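Side-chain contacts in PP1b (PDB 6JDR), which probably couples ATP hydrolysis to unwinding of RNA and DNA duplexes in the 5' to 3' direction, as the helicase piece of an arterivirus replicase polyprotein: residues S47-C50 with S51-P55; T88-P92 with G93-T97. The protein carries 1 engineered substitution. All coordinates share one frame; numbering follows the deposited sequence.

Interaction 1: S47-C50 with S51-P55; sequences SGSC and SECEP. With ZN (zinc ion), chain D.
The thiolate sulfur of Cys53 is gripped by the zinc ion at 2.5 Å and by the backbone N-H of Cys50, whose nitrogen lies 3.1 Å from Cys53 SG in an almost straight bond (177° at the hydrogen). This tight turn is the CxxC knuckle of a zinc site in the N-terminal zinc-binding domain, with Cys50 SG bonded to the same metal at 2.4 Å and Cys41 and His43 completing the shell of three cysteines and one histidine. Both cysteines hold SG between the backbone N and the carbonyl carbon (chi1 83° and 57°), which lets the two sulfurs converge on the zinc from one loop. Cys50 SG accepts a weak hydrogen bond from the backbone N-H of Glu52, and a weak bond from Cys53 N to Cys50 O closes the backbone between the two ligands. Such N-H...S bonds would be expected to ease the negative charge on the thiolates. Ahead of the knuckle, Gly48 N donates to Cys53 O at 2.8 Å. Gly48 has positive phi, and its CA packs against CG of Glu54. Ser47 OG comes alongside Cys53 SG at 3.2 Å; it is hydrogen-bonded to Pro44 O and also accepts a hydrogen bond from Ser49 OG. Outside the turn, the Glu52 carboxylate leads away to Trp40, where OE2 is hydrogen-bonded to the indole NE1.

Interaction 2: T88-P92 with G93-T97; sequences TPLDP and GRYQT
The chain runs extended through Asp91 and Pro92 and passes without a break through Gly93 into strand 93-97, and from this strand Tyr95 reaches back to the loop just before it. Its phenol OH donates to the carbonyl oxygen of Asp91 at 2.8 Å, a side-chain to main-chain bond spanning four residues. The acceptor lies at the edge of the ring, near its plane, while the hydroxyl is tilted 27° from the carbonyl plane. With CG anti to the carbonyl carbon (chi1 -59°), the Tyr95 ring extends back toward residues 90 and 91. There Leu90 CB touches Tyr95 OH at 3.8 Å. Leu90 CD1 comes obliquely to Tyr95 CE1 at 4.3 Å. Leu90 N also makes a weak hydrogen bond to Thr88 OG1. The contact is plain packing away from the annotated sites, in a sheet that is probably the 1B domain of the helicase. Strand 93-97 is an inner strand of this four-stranded antiparallel sheet, between strands 118-124 and 100-104; Tyr95 packs on Ser122 and Ala124 of the former, and Leu90 lies against Val79 and Met81 of edge strand 79-83.

Overall arrangement
Both contacts are local and lie toward the surface, on the same side of the chain's centre, with their centres about 27 Å apart and nearest atoms about 12 Å apart; they do not touch. Interaction 1 belongs to the zinc-binding domain, in a loop without regular secondary structure, and is organised round a metal ion and N-H groups turned on sulfur. Interaction 2 follows later in the chain, where a loop enters an antiparallel sheet, and relies on a single phenol-to-carbonyl bond backed by apolar packing. Among the residues that touch, each has one that is buried, Cys53 in the first and Tyr95 in the second, with more exposed neighbours.

Interaction 1: S47-C50 with S51-P55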
ATOM      1  N   SER A  47     -29.116  -6.135 -31.417  1.00 50.41           N
ATOM      2  CA  SER A  47     -28.654  -6.452 -32.773  1.00 52.38           C
ATOM      3  C   SER A  47     -29.712  -6.208 -33.845  1.00 53.90           C
ATOM      4  O   SER A  47     -29.376  -5.938 -34.998  1.00 53.60           O
ATOM      5  CB  SER A  47     -28.192  -7.906 -32.850  1.00 51.66           C
ATOM      6  OG  SER A  47     -29.192  -8.773 -32.361  1.00 51.57           O
ATOM      7  N   GLY A  48     -30.985  -6.319 -33.469  1.00 56.50           N
ATOM      8  CA  GLY A  48     -32.087  -6.214 -34.424  1.00 57.50           C
ATOM      9  C   GLY A  48     -32.091  -7.332 -35.457  1.00 58.36           C
ATOM     10  O   GLY A  48     -32.513  -7.126 -36.598  1.00 58.38           O
ATOM     11  N   SER A  49     -31.605  -8.510 -35.066  1.00 57.63           N
ATOM     12  CA  SER A  49     -31.631  -9.686 -35.935  1.00 60.62           C
ATOM     13  C   SER A  49     -33.055 -10.229 -36.012  1.00 61.49           C
ATOM     14  O   SER A  49     -33.474 -10.776 -37.034  1.00 61.65           O
ATOM     15  CB  SER A  49     -30.702 -10.770 -35.399  1.00 61.93           C
ATOM     16  OG  SER A  49     -29.416 -10.253 -35.128  1.00 64.35           O
ATOM     17  N   CYS A  50     -33.775 -10.099 -34.904  1.00 61.52           N
ATOM     18  CA  CYS A  50     -35.204 -10.354 -34.862  1.00 61.32           C
ATOM     19  C   CYS A  50     -35.859  -9.214 -34.091  1.00 61.21           C
ATOM     20  O   CYS A  50     -35.170  -8.319 -33.604  1.00 62.77           O
ATOM     21  CB  CYS A  50     -35.488 -11.695 -34.188  1.00 60.67           C
ATOM     22  SG  CYS A  50     -35.518 -11.631 -32.386  1.00 59.24           S
ATOM     23  N   SER A  51     -37.184  -9.249 -33.972  1.00 61.16           N
ATOM     24  CA  SER A  51     -37.917  -8.164 -33.317  1.00 61.37           C
ATOM     25  C   SER A  51     -37.694  -8.114 -31.801  1.00 59.18           C
ATOM     26  O   SER A  51     -37.906  -7.075 -31.182  1.00 58.90           O
ATOM     27  CB  SER A  51     -39.418  -8.242 -33.643  1.00 63.02           C
ATOM     28  OG  SER A  51     -39.953  -9.523 -33.366  1.00 64.11           O
ATOM     29  N   GLU A  52     -37.259  -9.228 -31.215  1.00 59.09           N
ATOM     30  CA  GLU A  52     -37.002  -9.293 -29.777  1.00 61.19           C
ATOM     31  C   GLU A  52     -35.699  -8.587 -29.377  1.00 61.21           C
ATOM     32  O   GLU A  52     -35.579  -8.104 -28.250  1.00 57.68           O
ATOM     33  CB  GLU A  52     -36.962 -10.754 -29.315  1.00 62.03           C
ATOM     34  CG  GLU A  52     -37.025 -10.941 -27.804  1.00 63.90           C
ATOM     35  CD  GLU A  52     -38.299 -10.391 -27.187  1.00 66.26           C
ATOM     36  OE1 GLU A  52     -39.390 -10.635 -27.747  1.00 69.17           O
ATOM     37  OE2 GLU A  52     -38.210  -9.716 -26.136  1.00 67.92           O
ATOM     38  N   CYS A  53     -34.733  -8.541 -30.298  1.00 61.28           N
ATOM     39  CA  CYS A  53     -33.446  -7.885 -30.056  1.00 61.71           C
ATOM     40  C   CYS A  53     -33.350  -6.511 -30.739  1.00 64.34           C
ATOM     41  O   CYS A  53     -32.248  -6.005 -30.973  1.00 61.72           O
ATOM     42  CB  CYS A  53     -32.301  -8.795 -30.517  1.00 59.64           C
ATOM     43  SG  CYS A  53     -32.383  -9.307 -32.252  1.00 59.98           S
ATOM     44  N   GLU A  54     -34.500  -5.915 -31.063  1.00 66.19           N
ATOM     45  CA  GLU A  54     -34.540  -4.574 -31.663  1.00 66.75           C
ATOM     46  C   GLU A  54     -34.337  -3.422 -30.668  1.00 64.74           C
ATOM     47  O   GLU A  54     -33.767  -2.394 -31.043  1.00 64.67           O
ATOM     48  CB  GLU A  54     -35.838  -4.361 -32.457  1.00 69.06           C
ATOM     49  CG  GLU A  54     -35.748  -4.835 -33.902  1.00 71.97           C
ATOM     50  CD  GLU A  54     -37.080  -4.799 -34.630  1.00 74.45           C
ATOM     51  OE1 GLU A  54     -37.973  -4.024 -34.222  1.00 75.45           O
ATOM     52  OE2 GLU A  54     -37.232  -5.552 -35.616  1.00 77.11           O
ATOM     53  N   PRO A  55     -34.807  -3.571 -29.412  1.00 61.24           N
ATOM     54  CA  PRO A  55     -34.538  -2.510 -28.435  1.00 61.36           C
ATOM     55  C   PRO A  55     -33.036  -2.223 -28.316  1.00 61.91           C
ATOM     56  O   PRO A  55     -32.257  -3.153 -28.115  1.00 61.68           O
ATOM     57  CB  PRO A  55     -35.092  -3.081 -27.125  1.00 60.68           C
ATOM     58  CG  PRO A  55     -36.150  -4.034 -27.551  1.00 61.20           C
ATOM     59  CD  PRO A  55     -35.681  -4.619 -28.856  1.00 61.25           C
TER
HETATM   60 ZN    ZN D 503     -33.270 -11.572 -31.541  1.00 53.08          ZN
HETATM   61  O   HOH W   1     -35.138  -7.258 -37.793  1.00 64.41           O

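Interaction 2: T88-P92 with G93-T97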
ATOM      1  N   THR A  88     -17.393 -34.333 -23.451  1.00 81.24           N
ATOM      2  CA  THR A  88     -16.888 -33.607 -24.618  1.00 80.11           C
ATOM      3  C   THR A  88     -15.369 -33.413 -24.559  1.00 79.23           C
ATOM      4  O   THR A  88     -14.815 -33.237 -23.477  1.00 78.76           O
ATOM      5  CB  THR A  88     -17.580 -32.232 -24.765  1.00 79.54           C
ATOM      6  OG1 THR A  88     -17.008 -31.517 -25.868  1.00 78.01           O
ATOM      7  CG2 THR A  88     -17.441 -31.397 -23.491  1.00 79.69           C
ATOM      8  N   PRO A  89     -14.692 -33.443 -25.723  1.00 79.66           N
ATOM      9  CA  PRO A  89     -13.238 -33.239 -25.726  1.00 79.52           C
ATOM     10  C   PRO A  89     -12.788 -31.813 -25.390  1.00 81.11           C
ATOM     11  O   PRO A  89     -11.653 -31.627 -24.951  1.00 83.97           O
ATOM     12  CB  PRO A  89     -12.823 -33.588 -27.165  1.00 78.66           C
ATOM     13  CG  PRO A  89     -13.979 -34.313 -27.759  1.00 79.37           C
ATOM     14  CD  PRO A  89     -15.195 -33.787 -27.066  1.00 79.84           C
ATOM     15  N   LEU A  90     -13.654 -30.822 -25.595  1.00 81.34           N
ATOM     16  CA  LEU A  90     -13.268 -29.418 -25.414  1.00 81.92           C
ATOM     17  C   LEU A  90     -12.923 -29.090 -23.967  1.00 81.57           C
ATOM     18  O   LEU A  90     -13.447 -29.705 -23.037  1.00 81.82           O
ATOM     19  CB  LEU A  90     -14.374 -28.477 -25.897  1.00 81.41           C
ATOM     20  CG  LEU A  90     -14.591 -28.381 -27.407  1.00 80.79           C
ATOM     21  CD1 LEU A  90     -15.789 -27.488 -27.691  1.00 81.22           C
ATOM     22  CD2 LEU A  90     -13.347 -27.862 -28.114  1.00 80.13           C
ATOM     23  N   ASP A  91     -12.049 -28.100 -23.796  1.00 81.58           N
ATOM     24  CA  ASP A  91     -11.550 -27.706 -22.478  1.00 81.00           C
ATOM     25  C   ASP A  91     -12.682 -27.225 -21.573  1.00 80.14           C
ATOM     26  O   ASP A  91     -13.700 -26.731 -22.064  1.00 78.63           O
ATOM     27  CB  ASP A  91     -10.503 -26.593 -22.611  1.00 82.11           C
ATOM     28  CG  ASP A  91      -9.255 -27.041 -23.353  1.00 83.83           C
ATOM     29  OD1 ASP A  91      -8.788 -26.288 -24.233  1.00 83.79           O
ATOM     30  OD2 ASP A  91      -8.744 -28.145 -23.064  1.00 86.77           O
ATOM     31  N   PRO A  92     -12.510 -27.367 -20.246  1.00 79.49           N
ATOM     32  CA  PRO A  92     -13.534 -26.886 -19.320  1.00 77.45           C
ATOM     33  C   PRO A  92     -13.668 -25.365 -19.355  1.00 73.70           C
ATOM     34  O   PRO A  92     -12.665 -24.652 -19.376  1.00 72.85           O
ATOM     35  CB  PRO A  92     -13.031 -27.361 -17.950  1.00 78.77           C
ATOM     36  CG  PRO A  92     -11.562 -27.540 -18.119  1.00 80.85           C
ATOM     37  CD  PRO A  92     -11.374 -27.989 -19.539  1.00 80.47           C
ATOM     38  N   GLY A  93     -14.906 -24.885 -19.362  1.00 70.09           N
ATOM     39  CA  GLY A  93     -15.184 -23.458 -19.475  1.00 68.28           C
ATOM     40  C   GLY A  93     -16.642 -23.195 -19.792  1.00 65.53           C
ATOM     41  O   GLY A  93     -17.514 -23.978 -19.412  1.00 65.47           O
ATOM     42  N   ARG A  94     -16.908 -22.101 -20.500  1.00 63.48           N
ATOM     43  CA  ARG A  94     -18.277 -21.686 -20.799  1.00 61.80           C
ATOM     44  C   ARG A  94     -18.421 -21.295 -22.273  1.00 59.02           C
ATOM     45  O   ARG A  94     -17.574 -20.589 -22.819  1.00 57.82           O
ATOM     46  CB  ARG A  94     -18.675 -20.532 -19.877  1.00 62.27           C
ATOM     47  CG  ARG A  94     -20.127 -20.562 -19.421  1.00 63.74           C
ATOM     48  CD  ARG A  94     -20.242 -20.265 -17.933  1.00 64.18           C
ATOM     49  NE  ARG A  94     -19.666 -18.965 -17.582  1.00 63.73           N
ATOM     50  CZ  ARG A  94     -20.358 -17.867 -17.269  1.00 64.78           C
ATOM     51  NH1 ARG A  94     -21.692 -17.864 -17.243  1.00 64.84           N
ATOM     52  NH2 ARG A  94     -19.702 -16.751 -16.969  1.00 64.82           N
ATOM     53  N   TYR A  95     -19.497 -21.769 -22.903  1.00 57.06           N
ATOM     54  CA  TYR A  95     -19.681 -21.662 -24.351  1.00 54.73           C
ATOM     55  C   TYR A  95     -21.114 -21.278 -24.720  1.00 54.79           C
ATOM     56  O   TYR A  95     -22.062 -21.711 -24.064  1.00 56.39           O
ATOM     57  CB  TYR A  95     -19.371 -23.004 -25.014  1.00 53.11           C
ATOM     58  CG  TYR A  95     -17.972 -23.540 -24.788  1.00 52.92           C
ATOM     59  CD1 TYR A  95     -16.960 -23.309 -25.716  1.00 52.57           C
ATOM     60  CD2 TYR A  95     -17.664 -24.304 -23.660  1.00 52.11           C
ATOM     61  CE1 TYR A  95     -15.682 -23.808 -25.526  1.00 52.95           C
ATOM     62  CE2 TYR A  95     -16.387 -24.807 -23.460  1.00 52.06           C
ATOM     63  CZ  TYR A  95     -15.398 -24.558 -24.397  1.00 53.38           C
ATOM     64  OH  TYR A  95     -14.121 -25.051 -24.215  1.00 54.34           O
ATOM     65  N   GLN A  96     -21.266 -20.477 -25.775  1.00 53.68           N
ATOM     66  CA  GLN A  96     -22.580 -20.208 -26.366  1.00 52.54           C
ATOM     67  C   GLN A  96     -22.837 -21.240 -27.461  1.00 52.14           C
ATOM     68  O   GLN A  96     -21.949 -21.538 -28.257  1.00 49.65           O
ATOM     69  CB  GLN A  96     -22.653 -18.796 -26.965  1.00 52.10           C
ATOM     70  CG  GLN A  96     -22.677 -17.661 -25.950  1.00 51.89           C
ATOM     71  CD  GLN A  96     -24.007 -17.514 -25.226  1.00 52.81           C
ATOM     72  OE1 GLN A  96     -24.974 -18.226 -25.511  1.00 54.03           O
ATOM     73  NE2 GLN A  96     -24.058 -16.583 -24.276  1.00 51.81           N
ATOM     74  N   THR A  97     -24.052 -21.782 -27.480  1.00 53.23           N
ATOM     75  CA  THR A  97     -24.471 -22.778 -28.465  1.00 53.89           C
ATOM     76  C   THR A  97     -25.916 -22.504 -28.858  1.00 55.11           C
ATOM     77  O   THR A  97     -26.555 -21.626 -28.281  1.00 55.03           O
ATOM     78  CB  THR A  97     -24.403 -24.203 -27.886  1.00 54.07           C
ATOM     79  OG1 THR A  97     -25.387 -24.347 -26.852  1.00 54.07           O
ATOM     80  CG2 THR A  97     -23.020 -24.500 -27.319  1.00 53.75           C
TER